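Long-range contacts in N-acetylglucosaminidase (Paenibacillus barengoltzii, PDB 6INX), which probably hydrolyses beta-linked N-acetylglucosamine units in glycans, as a glycoside hydrolase of family 18: residues L24-T28 with L335-Y339; V231-Y237 with L318-W324; V6-S12 with L27-A33; P263-L268 with I298-E303. One frame throughout, in Å; residues are numbered along the deposited sequence.

Contacts 2 and 3 lie in the buried wall of the barrel, where neighbouring parallel strands are joined by regular backbone hydrogen bonds. They meet directly, because strand 320-324 pairs with 231-235 on one flank and with 6-12 on the other. Contact 1 sits further out, partly exposed: it shares Leu27 and Thr28 with contact 3 and packs its helix against strand 320-324 of contact 2, but relies on a salt bridge and a lysine lying over a tyrosine. Contact 4, inserted in the chain between the two strands of contact 2, is also buried, yet its segments meet mainly through apolar side chains, with no hydrogen bond between them; about 11 Å separates its nearest atoms from contact 3.

Contact 1: L24-T28 with L335-Y339; sequences LKKLT and LDALY
Lys26 reaches across to helix 333-341 and carries most of this contact, through a charged end and an apolar stem. The charge comes first: Lys26 NZ forms a salt bridge with Asp336 OD1 at 2.7 Å, meeting that oxygen from above the carboxylate plane, 45° out of it. Glu22 is a second acidic partner of the same ammonium group, so two carboxylates share it and probably stabilise its positive charge.

The stem contributes a CH-pi contact. Lys26 CG stands over the middle of the Tyr339 ring, 3.8 Å from its centroid and 13° off the ring normal, while Lys26 CB lies 3.6 Å from Tyr339 CD1. The lysine chain runs fully extended beyond CG and crosses the tyrosine side chain at about a right angle. A chi1 of 174°, with CG opposite the backbone N, swings the Tyr339 ring out to meet it.

Residues 24-27 form a type I beta turn linking helix 21-24 to strand 29-38, at the N-terminal end of the strands of the (beta/alpha)8 barrel; helix 333-341 follows the last barrel strand, so the contact joins the final helix to the start of the fold. Replacing Lys26 by an alanine would probably cost Asp336 this counter-charge and leave the Tyr339 ring without the methylene chain over its face.

On the inner side the packing is purely apolar. Leu27 CD2 meets Leu335 CD1 at 3.8 Å, the two side chains crossing nearly perpendicularly, and both leucines also touch Phe323 of strand 320-324.

Contact 2: V231-Y237 with L318-W324; sequences VIGAAFY and LAGVMFW
Ile232, Ala234 and Phe236 alternate with Gly320, Met322 and Trp324 in five backbone hydrogen bonds that join the strands in parallel, their axes 4.4 Å apart at 37°. The shortest are Met322 N to Ile232 O and Ala234 N to Met322 O, both 2.8 Å, each donor almost in line with the acceptor C=O.

Phe236, just past the end of its strand, forms an offset stack with Phe323: centroids are 4.3 Å apart, planes at 8°, and Phe323 CD1 lies over the rim of the Phe236 ring. Phe323 CG sits between its backbone N and carbonyl carbon (chi1 64°), which brings the ring against the face of Phe236. Strands 230-235 and 320-324 are the last two of the family 18 (beta/alpha)8 barrel, and the pair of phenylalanines faces helix 333-341. A serine in place of Phe236 would probably strip one face of Phe323 of its stacked ring and open a gap beside Leu334.

Toward the barrel interior, Val231 CG1 packs on Met322 CG at 3.8 Å. Tyr237 CE1 meets the edge of the Trp324 indole at CD1, 3.6 Å away, while the tyrosine hydroxyl bonds Asp186. Trp324 probably corresponds to the tryptophan that floors the substrate cleft in family 18 enzymes.

Contact 3: V6-S12 with L27-A33; sequences VVAGYVS and LTHINIA
Asn31 lays its side chain over one face of the Tyr10 ring. Its CB stands 3.7 Å from the ring centroid, a CH-pi contact 23° off the normal, and OD1 lies farther along, 3.4 Å from Tyr10 CE2 above the ring's rim. The amide plane is turned 55° from the ring. Gln181 donates to OD1 and so should fix the amide's rotation; the tyrosine hydroxyl bonds Asp107, part of the DxxDxDxE signature of family 18.

Val7 is held through its backbone, and its CG1 also touches Leu27 CD2 (4.1 Å). Its N donates to Thr28 OG1 at 2.8 Å, and its O accepts from two successive amides, Thr28 N at 2.9 Å and His29 N at 3.3 Å. Thr28 OG1 also shares a hydrogen bond with His29 ND1, at the edge of the imidazole. This double grip marks the start of the pairing in the first beta-alpha-beta unit of the (beta/alpha)8 barrel, where helix 21-24 joins parallel strands 6-12 and 29-38.

Val11 packs on the opposite face of the sheet from Tyr10. With CG2 anti to its carbonyl carbon, that methyl meets Ile30 CG2 at 3.7 Å; Val11 N donates to Asn31 O, and Val11 O accepts from Ala33 N, 3.0 Å away.

Contact 4: P263-L268 with I298-E303; sequences PDFTEL and ISYDDE
Phe265 and Tyr300 meet edge against edge, with Phe265 CE1 4.2 Å from Tyr300 CE2 and each atom near the plane of the other ring. Around the Phe265 ring three further groups approach obliquely: the Asp301 carbonyl, whose O is 3.7 Å from Phe265 CD1, the CB of Asp302, and the Glu303 carboxylate, which is turned almost perpendicular to the ring (89°). Leu268 comes to Tyr300 at the root of its ring, with CD1 3.6 Å from Tyr300 CB.

The contact belongs to the antiparallel sheet and accompanying helix inserted between the last two strands of the barrel, the alpha+beta insertion found in many family 18 enzymes. Segment 263-268 passes from an outermost strand of that sheet into helix 265-272, while 298-303 leaves strand 297-299 and leads into helix 303-316, which precedes the last barrel strand.

Apolar side chains bind the two. A chi1 of -170° sets the Phe265 ring on the side of its carbonyl carbon, where it can reach the outgoing loop. Leu268 and Ile298 run antiparallel alongside one another, CD2 of the leucine lying 3.7 Å from CG2 of the isoleucine, and Pro263 adds a looser touch on the same isoleucine.

The acidic side chains of 301-303 are engaged elsewhere: Asp301 bonds Ser305 through OD1, while its OD2 bridges to Lys309 and accepts from Ala235 N; Asp302 pairs with Arg280, and Glu303 with Arg333. At the start of helix 265-272, Asp264 is the N-cap: its OD1 accepts from Glu267 N at 2.9 Å, the amide pointing nearly straight at it (161° at the hydrogen).

Contact 1: L24-T28 with L335-Y339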
loop_
_atom_site.group_PDB
_atom_site.type_symbol
_atom_site.label_atom_id
_atom_site.label_comp_id
_atom_site.label_asym_id
_atom_site.label_seq_id
_atom_site.Cartn_x
_atom_site.Cartn_y
_atom_site.Cartn_z
ATOM N N LEU A 24 13.443 27.277 22.134
ATOM C CA LEU A 24 12.755 26.564 23.205
ATOM C C LEU A 24 11.395 27.173 23.497
ATOM O O LEU A 24 10.453 26.448 23.836
ATOM C CB LEU A 24 13.621 26.548 24.470
ATOM C CG LEU A 24 14.898 25.708 24.369
ATOM C CD1 LEU A 24 15.912 26.082 25.454
ATOM C CD2 LEU A 24 14.578 24.226 24.438
ATOM N N LYS A 25 11.266 28.496 23.358
ATOM C CA LYS A 25 9.997 29.151 23.645
ATOM C C LYS A 25 8.950 28.877 22.576
ATOM O O LYS A 25 7.762 29.110 22.819
ATOM C CB LYS A 25 10.205 30.659 23.791
ATOM C CG LYS A 25 10.945 31.066 25.053
ATOM C CD LYS A 25 10.003 31.663 26.086
ATOM C CE LYS A 25 10.730 31.944 27.398
ATOM N NZ LYS A 25 9.795 32.083 28.548
ATOM N N LYS A 26 9.361 28.392 21.408
ATOM C CA LYS A 26 8.431 28.064 20.337
ATOM C C LYS A 26 7.886 26.649 20.435
ATOM O O LYS A 26 6.894 26.337 19.769
ATOM C CB LYS A 26 9.099 28.273 18.973
ATOM C CG LYS A 26 9.497 29.725 18.736
ATOM C CD LYS A 26 10.220 29.926 17.420
ATOM C CE LYS A 26 10.733 31.364 17.306
ATOM N NZ LYS A 26 11.627 31.549 16.131
ATOM N N LEU A 27 8.511 25.795 21.235
ATOM C CA LEU A 27 8.095 24.412 21.393
ATOM C C LEU A 27 7.254 24.245 22.651
ATOM O O LEU A 27 7.456 24.933 23.657
ATOM C CB LEU A 27 9.330 23.513 21.502
ATOM C CG LEU A 27 10.268 23.527 20.294
ATOM C CD1 LEU A 27 11.592 22.863 20.627
ATOM C CD2 LEU A 27 9.604 22.842 19.116
ATOM N N THR A 28 6.298 23.324 22.589
ATOM C CA THR A 28 5.631 22.863 23.798
ATOM C C THR A 28 6.222 21.569 24.322
ATOM O O THR A 28 6.190 21.325 25.533
ATOM C CB THR A 28 4.123 22.686 23.567
ATOM O OG1 THR A 28 3.889 21.629 22.627
ATOM C CG2 THR A 28 3.508 23.966 23.025
ATOM N N LEU A 335 10.639 25.308 11.675
ATOM C CA LEU A 335 10.112 25.473 13.027
ATOM C C LEU A 335 9.372 26.799 13.175
ATOM O O LEU A 335 8.306 26.860 13.800
ATOM C CB LEU A 335 11.236 25.364 14.055
ATOM C CG LEU A 335 10.846 25.692 15.505
ATOM C CD1 LEU A 335 9.629 24.888 15.967
ATOM C CD2 LEU A 335 12.025 25.457 16.423
ATOM N N ASP A 336 9.906 27.874 12.591
ATOM C CA ASP A 336 9.195 29.150 12.639
ATOM C C ASP A 336 7.822 29.049 11.978
ATOM O O ASP A 336 6.825 29.547 12.514
ATOM C CB ASP A 336 10.037 30.230 11.963
ATOM C CG ASP A 336 10.107 31.500 12.772
ATOM O OD1 ASP A 336 9.940 31.428 14.008
ATOM O OD2 ASP A 336 10.322 32.575 12.173
ATOM N N ALA A 337 7.747 28.389 10.818
ATOM C CA ALA A 337 6.470 28.232 10.132
ATOM C C ALA A 337 5.474 27.453 10.980
ATOM O O ALA A 337 4.283 27.788 11.024
ATOM C CB ALA A 337 6.688 27.534 8.788
ATOM N N LEU A 338 5.942 26.401 11.661
ATOM C CA LEU A 338 5.071 25.631 12.539
ATOM C C LEU A 338 4.585 26.484 13.703
ATOM O O LEU A 338 3.389 26.496 14.031
ATOM C CB LEU A 338 5.837 24.408 13.057
ATOM C CG LEU A 338 5.037 23.217 13.554
ATOM C CD1 LEU A 338 4.175 22.716 12.431
ATOM C CD2 LEU A 338 5.994 22.126 14.026
ATOM N N TYR A 339 5.506 27.205 14.343
ATOM C CA TYR A 339 5.145 28.067 15.464
ATOM C C TYR A 339 4.130 29.130 15.053
ATOM O O TYR A 339 3.147 29.372 15.765
ATOM C CB TYR A 339 6.412 28.714 16.022
ATOM C CG TYR A 339 6.150 29.737 17.097
ATOM C CD1 TYR A 339 5.710 29.349 18.356
ATOM C CD2 TYR A 339 6.349 31.089 16.856
ATOM C CE1 TYR A 339 5.468 30.281 19.345
ATOM C CE2 TYR A 339 6.110 32.027 17.836
ATOM C CZ TYR A 339 5.671 31.616 19.079
ATOM O OH TYR A 339 5.433 32.548 20.066
#

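Contact 2: V231-Y237 with L318-W324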
loop_
_atom_site.group_PDB
_atom_site.type_symbol
_atom_site.label_atom_id
_atom_site.label_comp_id
_atom_site.label_asym_id
_atom_site.label_seq_id
_atom_site.Cartn_x
_atom_site.Cartn_y
_atom_site.Cartn_z
ATOM N N VAL A 231 -1.749 14.090 17.229
ATOM C CA VAL A 231 -0.697 15.007 16.814
ATOM C C VAL A 231 -0.184 14.500 15.468
ATOM O O VAL A 231 0.221 13.337 15.359
ATOM C CB VAL A 231 0.422 15.045 17.866
ATOM C CG1 VAL A 231 1.658 15.792 17.353
ATOM C CG2 VAL A 231 -0.101 15.656 19.174
ATOM N N ILE A 232 -0.230 15.345 14.430
ATOM C CA ILE A 232 0.226 14.908 13.105
ATOM C C ILE A 232 1.704 15.211 12.908
ATOM O O ILE A 232 2.322 15.886 13.733
ATOM C CB ILE A 232 -0.628 15.486 11.961
ATOM C CG1 ILE A 232 -0.494 17.014 11.911
ATOM C CG2 ILE A 232 -2.076 15.056 12.119
ATOM C CD1 ILE A 232 -1.012 17.646 10.610
ATOM N N GLY A 233 2.286 14.710 11.826
ATOM C CA GLY A 233 3.725 14.774 11.611
ATOM C C GLY A 233 4.137 15.629 10.428
ATOM O O GLY A 233 3.502 15.590 9.363
ATOM N N ALA A 234 5.231 16.370 10.617
ATOM C CA ALA A 234 5.924 17.122 9.583
ATOM C C ALA A 234 7.366 16.652 9.518
ATOM O O ALA A 234 7.969 16.293 10.534
ATOM C CB ALA A 234 5.925 18.631 9.879
ATOM N N ALA A 235 7.924 16.667 8.318
ATOM C CA ALA A 235 9.260 16.152 8.079
ATOM C C ALA A 235 10.161 17.296 7.651
ATOM O O ALA A 235 9.835 18.025 6.711
ATOM C CB ALA A 235 9.238 15.081 6.990
ATOM N N PHE A 236 11.300 17.436 8.326
ATOM C CA PHE A 236 12.323 18.406 7.946
ATOM C C PHE A 236 13.357 17.816 6.985
ATOM O O PHE A 236 14.507 18.278 6.943
ATOM C CB PHE A 236 13.013 18.970 9.196
ATOM C CG PHE A 236 12.156 19.885 10.042
ATOM C CD1 PHE A 236 10.800 20.060 9.816
ATOM C CD2 PHE A 236 12.738 20.563 11.108
ATOM C CE1 PHE A 236 10.046 20.914 10.624
ATOM C CE2 PHE A 236 11.989 21.414 11.910
ATOM C CZ PHE A 236 10.656 21.582 11.677
ATOM N N TYR A 237 12.971 16.815 6.194
ATOM C CA TYR A 237 13.893 16.115 5.301
ATOM C C TYR A 237 13.062 15.498 4.183
ATOM O O TYR A 237 11.829 15.440 4.259
ATOM C CB TYR A 237 14.668 15.011 6.048
ATOM C CG TYR A 237 13.715 13.927 6.478
ATOM C CD1 TYR A 237 12.971 14.066 7.636
ATOM C CD2 TYR A 237 13.490 12.804 5.677
ATOM C CE1 TYR A 237 12.040 13.116 8.016
ATOM C CE2 TYR A 237 12.571 11.844 6.052
ATOM C CZ TYR A 237 11.850 12.012 7.217
ATOM O OH TYR A 237 10.924 11.077 7.580
ATOM N N LEU A 318 -7.546 19.012 15.934
ATOM C CA LEU A 318 -6.565 18.040 16.384
ATOM C C LEU A 318 -5.697 18.655 17.483
ATOM O O LEU A 318 -5.827 19.835 17.829
ATOM C CB LEU A 318 -5.729 17.556 15.204
ATOM C CG LEU A 318 -6.530 17.042 14.009
ATOM C CD1 LEU A 318 -5.594 16.529 12.926
ATOM C CD2 LEU A 318 -7.509 15.962 14.445
ATOM N N ALA A 319 -4.784 17.853 18.035
ATOM C CA ALA A 319 -3.977 18.312 19.164
ATOM C C ALA A 319 -2.834 19.229 18.740
ATOM O O ALA A 319 -2.474 20.151 19.482
ATOM C CB ALA A 319 -3.421 17.121 19.947
ATOM N N GLY A 320 -2.228 18.986 17.582
ATOM C CA GLY A 320 -1.072 19.769 17.180
ATOM C C GLY A 320 -0.216 19.000 16.186
ATOM O O GLY A 320 -0.704 18.119 15.484
ATOM N N VAL A 321 1.061 19.381 16.135
ATOM C CA VAL A 321 2.004 18.894 15.131
ATOM C C VAL A 321 3.316 18.545 15.816
ATOM O O VAL A 321 3.754 19.245 16.737
ATOM C CB VAL A 321 2.254 19.946 14.029
ATOM C CG1 VAL A 321 3.241 19.406 12.974
ATOM C CG2 VAL A 321 0.943 20.385 13.388
ATOM N N MET A 322 3.949 17.464 15.358
ATOM C CA MET A 322 5.314 17.139 15.735
ATOM C C MET A 322 6.186 17.073 14.488
ATOM O O MET A 322 5.687 16.930 13.364
ATOM C CB MET A 322 5.391 15.829 16.536
ATOM C CG MET A 322 4.931 14.611 15.772
ATOM S SD MET A 322 6.259 13.928 14.766
ATOM C CE MET A 322 5.551 12.312 14.418
ATOM N N PHE A 323 7.499 17.168 14.681
ATOM C CA PHE A 323 8.411 17.111 13.548
ATOM C C PHE A 323 9.640 16.259 13.832
ATOM O O PHE A 323 10.119 16.168 14.967
ATOM C CB PHE A 323 8.819 18.509 13.056
ATOM C CG PHE A 323 9.604 19.318 14.053
ATOM C CD1 PHE A 323 10.984 19.178 14.158
ATOM C CD2 PHE A 323 8.969 20.258 14.852
ATOM C CE1 PHE A 323 11.710 19.946 15.069
ATOM C CE2 PHE A 323 9.688 21.031 15.750
ATOM C CZ PHE A 323 11.058 20.877 15.854
ATOM N N TRP A 324 10.138 15.633 12.772
ATOM C CA TRP A 324 11.432 14.957 12.753
ATOM C C TRP A 324 12.270 15.665 11.701
ATOM O O TRP A 324 11.854 15.727 10.539
ATOM C CB TRP A 324 11.279 13.486 12.341
ATOM C CG TRP A 324 12.621 12.807 12.292
ATOM C CD1 TRP A 324 13.516 12.809 11.255
ATOM C CD2 TRP A 324 13.254 12.109 13.365
ATOM N NE1 TRP A 324 14.648 12.125 11.613
ATOM C CE2 TRP A 324 14.517 11.690 12.906
ATOM C CE3 TRP A 324 12.868 11.789 14.666
ATOM C CZ2 TRP A 324 15.397 10.966 13.704
ATOM C CZ3 TRP A 324 13.736 11.071 15.454
ATOM C CH2 TRP A 324 14.992 10.672 14.973
#

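Contact 3: V6-S12 with L27-A33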
loop_
_atom_site.group_PDB
_atom_site.type_symbol
_atom_site.label_atom_id
_atom_site.label_comp_id
_atom_site.label_asym_id
_atom_site.label_seq_id
_atom_site.Cartn_x
_atom_site.Cartn_y
_atom_site.Cartn_z
ATOM N N VAL A 6 -0.180 21.531 20.493
ATOM C CA VAL A 6 1.113 20.875 20.658
ATOM C C VAL A 6 2.029 21.299 19.519
ATOM O O VAL A 6 1.650 21.237 18.343
ATOM C CB VAL A 6 0.940 19.347 20.674
ATOM C CG1 VAL A 6 2.293 18.652 20.565
ATOM C CG2 VAL A 6 0.204 18.893 21.920
ATOM N N VAL A 7 3.227 21.758 19.862
ATOM C CA VAL A 7 4.318 21.956 18.910
ATOM C C VAL A 7 5.477 21.122 19.443
ATOM O O VAL A 7 6.216 21.557 20.339
ATOM C CB VAL A 7 4.700 23.431 18.747
ATOM C CG1 VAL A 7 5.848 23.580 17.751
ATOM C CG2 VAL A 7 3.489 24.260 18.310
ATOM N N ALA A 8 5.632 19.907 18.926
ATOM C CA ALA A 8 6.535 18.925 19.507
ATOM C C ALA A 8 7.668 18.629 18.537
ATOM O O ALA A 8 7.427 18.300 17.373
ATOM C CB ALA A 8 5.786 17.643 19.866
ATOM N N GLY A 9 8.891 18.764 19.005
ATOM C CA GLY A 9 10.032 18.509 18.153
ATOM C C GLY A 9 10.853 17.325 18.620
ATOM O O GLY A 9 11.220 17.245 19.798
ATOM N N TYR A 10 11.144 16.396 17.714
ATOM C CA TYR A 10 12.179 15.408 17.983
ATOM C C TYR A 10 13.545 16.076 17.931
ATOM O O TYR A 10 13.853 16.816 16.989
ATOM C CB TYR A 10 12.099 14.253 16.981
ATOM C CG TYR A 10 11.039 13.244 17.365
ATOM C CD1 TYR A 10 11.329 12.188 18.225
ATOM C CD2 TYR A 10 9.736 13.380 16.904
ATOM C CE1 TYR A 10 10.339 11.279 18.606
ATOM C CE2 TYR A 10 8.747 12.483 17.269
ATOM C CZ TYR A 10 9.057 11.433 18.123
ATOM O OH TYR A 10 8.052 10.551 18.488
ATOM N N VAL A 11 14.333 15.873 18.982
ATOM C CA VAL A 11 15.695 16.386 19.060
ATOM C C VAL A 11 16.593 15.227 19.454
ATOM O O VAL A 11 16.406 14.630 20.521
ATOM C CB VAL A 11 15.816 17.513 20.096
ATOM C CG1 VAL A 11 17.229 18.097 20.062
ATOM C CG2 VAL A 11 14.764 18.586 19.842
ATOM N N SER A 12 17.564 14.902 18.604
ATOM C CA SER A 12 18.548 13.899 18.995
ATOM C C SER A 12 19.328 14.382 20.214
ATOM O O SER A 12 19.518 15.582 20.423
ATOM C CB SER A 12 19.504 13.607 17.842
ATOM O OG SER A 12 20.442 14.650 17.690
ATOM N N LEU A 27 8.511 25.795 21.235
ATOM C CA LEU A 27 8.095 24.412 21.393
ATOM C C LEU A 27 7.254 24.245 22.651
ATOM O O LEU A 27 7.456 24.933 23.657
ATOM C CB LEU A 27 9.330 23.513 21.502
ATOM C CG LEU A 27 10.268 23.527 20.294
ATOM C CD1 LEU A 27 11.592 22.863 20.627
ATOM C CD2 LEU A 27 9.604 22.842 19.116
ATOM N N THR A 28 6.298 23.324 22.589
ATOM C CA THR A 28 5.631 22.863 23.798
ATOM C C THR A 28 6.222 21.569 24.322
ATOM O O THR A 28 6.190 21.325 25.533
ATOM C CB THR A 28 4.123 22.686 23.567
ATOM O OG1 THR A 28 3.889 21.629 22.627
ATOM C CG2 THR A 28 3.508 23.966 23.025
ATOM N N HIS A 29 6.799 20.757 23.438
ATOM C CA HIS A 29 7.361 19.468 23.809
ATOM C C HIS A 29 8.648 19.234 23.033
ATOM O O HIS A 29 8.773 19.628 21.872
ATOM C CB HIS A 29 6.405 18.320 23.440
ATOM C CG HIS A 29 5.145 18.292 24.243
ATOM N ND1 HIS A 29 4.139 19.218 24.078
ATOM C CD2 HIS A 29 4.735 17.455 25.224
ATOM C CE1 HIS A 29 3.153 18.944 24.915
ATOM N NE2 HIS A 29 3.491 17.883 25.624
ATOM N N ILE A 30 9.595 18.572 23.681
ATOM C CA ILE A 30 10.756 18.005 23.010
ATOM C C ILE A 30 10.730 16.505 23.250
ATOM O O ILE A 30 10.502 16.064 24.379
ATOM C CB ILE A 30 12.066 18.610 23.540
ATOM C CG1 ILE A 30 12.243 20.035 23.021
ATOM C CG2 ILE A 30 13.260 17.746 23.146
ATOM C CD1 ILE A 30 13.383 20.765 23.711
ATOM N N ASN A 31 10.939 15.723 22.183
ATOM C CA ASN A 31 11.102 14.271 22.266
ATOM C C ASN A 31 12.580 13.955 22.042
ATOM O O ASN A 31 13.104 14.167 20.942
ATOM C CB ASN A 31 10.275 13.568 21.195
ATOM C CG ASN A 31 8.801 13.908 21.260
ATOM O OD1 ASN A 31 8.164 14.140 20.223
ATOM N ND2 ASN A 31 8.242 13.920 22.459
ATOM N N ILE A 32 13.254 13.455 23.075
ATOM C CA ILE A 32 14.689 13.203 22.972
ATOM C C ILE A 32 14.915 11.833 22.341
ATOM O O ILE A 32 14.469 10.819 22.876
ATOM C CB ILE A 32 15.354 13.274 24.351
ATOM C CG1 ILE A 32 15.178 14.657 24.966
ATOM C CG2 ILE A 32 16.840 12.968 24.217
ATOM C CD1 ILE A 32 15.795 14.753 26.351
ATOM N N ALA A 33 15.661 11.793 21.237
ATOM C CA ALA A 33 15.888 10.562 20.479
ATOM C C ALA A 33 17.330 10.096 20.661
ATOM O O ALA A 33 18.260 10.860 20.374
ATOM C CB ALA A 33 15.631 10.841 18.998
#

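Contact 4: P263-L268 with I298-E303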
loop_
_atom_site.group_PDB
_atom_site.type_symbol
_atom_site.label_atom_id
_atom_site.label_comp_id
_atom_site.label_asym_id
_atom_site.label_seq_id
_atom_site.Cartn_x
_atom_site.Cartn_y
_atom_site.Cartn_z
ATOM N N PRO A 263 18.075 14.614 0.609
ATOM C CA PRO A 263 18.693 15.683 1.399
ATOM C C PRO A 263 17.773 16.164 2.514
ATOM O O PRO A 263 16.545 16.142 2.398
ATOM C CB PRO A 263 18.930 16.790 0.362
ATOM C CG PRO A 263 18.934 16.072 -0.973
ATOM C CD PRO A 263 17.971 14.946 -0.823
ATOM N N ASP A 264 18.377 16.603 3.619
ATOM C CA ASP A 264 17.580 17.296 4.621
ATOM C C ASP A 264 17.206 18.689 4.124
ATOM O O ASP A 264 17.665 19.145 3.070
ATOM C CB ASP A 264 18.268 17.316 5.992
ATOM C CG ASP A 264 19.572 18.102 6.014
ATOM O OD1 ASP A 264 19.865 18.882 5.089
ATOM O OD2 ASP A 264 20.320 17.935 7.003
ATOM N N PHE A 265 16.352 19.375 4.883
ATOM C CA PHE A 265 15.882 20.670 4.402
ATOM C C PHE A 265 17.027 21.668 4.247
ATOM O O PHE A 265 17.016 22.483 3.321
ATOM C CB PHE A 265 14.756 21.236 5.265
ATOM C CG PHE A 265 14.112 22.446 4.658
ATOM C CD1 PHE A 265 13.191 22.310 3.636
ATOM C CD2 PHE A 265 14.467 23.719 5.070
ATOM C CE1 PHE A 265 12.604 23.414 3.051
ATOM C CE2 PHE A 265 13.880 24.837 4.490
ATOM C CZ PHE A 265 12.949 24.680 3.478
ATOM N N THR A 266 18.012 21.634 5.151
ATOM C CA THR A 266 19.200 22.476 4.981
ATOM C C THR A 266 19.796 22.311 3.589
ATOM O O THR A 266 20.040 23.295 2.876
ATOM C CB THR A 266 20.256 22.098 6.020
ATOM O OG1 THR A 266 19.678 22.128 7.325
ATOM C CG2 THR A 266 21.445 23.070 5.950
ATOM N N GLU A 267 20.025 21.059 3.186
ATOM C CA GLU A 267 20.656 20.771 1.904
ATOM C C GLU A 267 19.717 21.055 0.737
ATOM O O GLU A 267 20.166 21.490 -0.328
ATOM C CB GLU A 267 21.107 19.312 1.878
ATOM C CG GLU A 267 22.409 19.076 2.601
ATOM C CD GLU A 267 23.449 20.107 2.234
ATOM O OE1 GLU A 267 23.795 20.949 3.094
ATOM O OE2 GLU A 267 23.903 20.084 1.071
ATOM N N LEU A 268 18.414 20.809 0.911
ATOM C CA LEU A 268 17.454 21.143 -0.141
ATOM C C LEU A 268 17.463 22.639 -0.424
ATOM O O LEU A 268 17.486 23.070 -1.586
ATOM C CB LEU A 268 16.052 20.709 0.277
ATOM C CG LEU A 268 15.752 19.215 0.305
ATOM C CD1 LEU A 268 14.394 18.996 0.953
ATOM C CD2 LEU A 268 15.791 18.628 -1.101
ATOM N N ILE A 298 12.228 14.223 -5.727
ATOM C CA ILE A 298 12.428 14.520 -4.309
ATOM C C ILE A 298 11.122 15.024 -3.709
ATOM O O ILE A 298 10.545 15.993 -4.207
ATOM C CB ILE A 298 13.539 15.570 -4.112
ATOM C CG1 ILE A 298 14.880 14.999 -4.586
ATOM C CG2 ILE A 298 13.606 16.017 -2.656
ATOM C CD1 ILE A 298 16.041 16.008 -4.636
ATOM N N SER A 299 10.670 14.376 -2.633
ATOM C CA SER A 299 9.466 14.768 -1.912
ATOM C C SER A 299 9.867 15.361 -0.565
ATOM O O SER A 299 10.722 14.805 0.123
ATOM C CB SER A 299 8.612 13.524 -1.639
ATOM O OG SER A 299 7.625 13.808 -0.679
ATOM N N TYR A 300 9.221 16.456 -0.157
ATOM C CA TYR A 300 9.620 17.114 1.087
ATOM C C TYR A 300 8.464 17.948 1.626
ATOM O O TYR A 300 7.417 18.055 0.995
ATOM C CB TYR A 300 10.902 17.944 0.874
ATOM C CG TYR A 300 10.750 19.179 0.011
ATOM C CD1 TYR A 300 10.446 19.077 -1.338
ATOM C CD2 TYR A 300 10.939 20.450 0.545
ATOM C CE1 TYR A 300 10.319 20.205 -2.137
ATOM C CE2 TYR A 300 10.817 21.593 -0.254
ATOM C CZ TYR A 300 10.511 21.457 -1.590
ATOM O OH TYR A 300 10.387 22.583 -2.390
ATOM N N ASP A 301 8.675 18.521 2.819
ATOM C CA ASP A 301 7.792 19.505 3.443
ATOM C C ASP A 301 8.473 20.870 3.378
ATOM O O ASP A 301 9.702 20.971 3.510
ATOM C CB ASP A 301 7.611 19.181 4.944
ATOM C CG ASP A 301 6.199 18.701 5.311
ATOM O OD1 ASP A 301 5.240 18.885 4.530
ATOM O OD2 ASP A 301 6.053 18.128 6.421
ATOM N N ASP A 302 7.682 21.921 3.165
ATOM C CA ASP A 302 8.248 23.266 3.253
ATOM C C ASP A 302 7.341 24.176 4.071
ATOM O O ASP A 302 6.391 23.700 4.694
ATOM C CB ASP A 302 8.575 23.834 1.859
ATOM C CG ASP A 302 7.343 24.096 1.001
ATOM O OD1 ASP A 302 6.204 23.911 1.463
ATOM O OD2 ASP A 302 7.519 24.509 -0.163
ATOM N N GLU A 303 7.612 25.487 4.085
ATOM C CA GLU A 303 6.748 26.382 4.851
ATOM C C GLU A 303 5.318 26.376 4.319
ATOM O O GLU A 303 4.366 26.550 5.091
ATOM C CB GLU A 303 7.318 27.806 4.849
ATOM C CG GLU A 303 8.735 27.913 5.405
ATOM C CD GLU A 303 9.807 27.835 4.329
ATOM O OE1 GLU A 303 9.722 26.964 3.430
ATOM O OE2 GLU A 303 10.738 28.660 4.371
#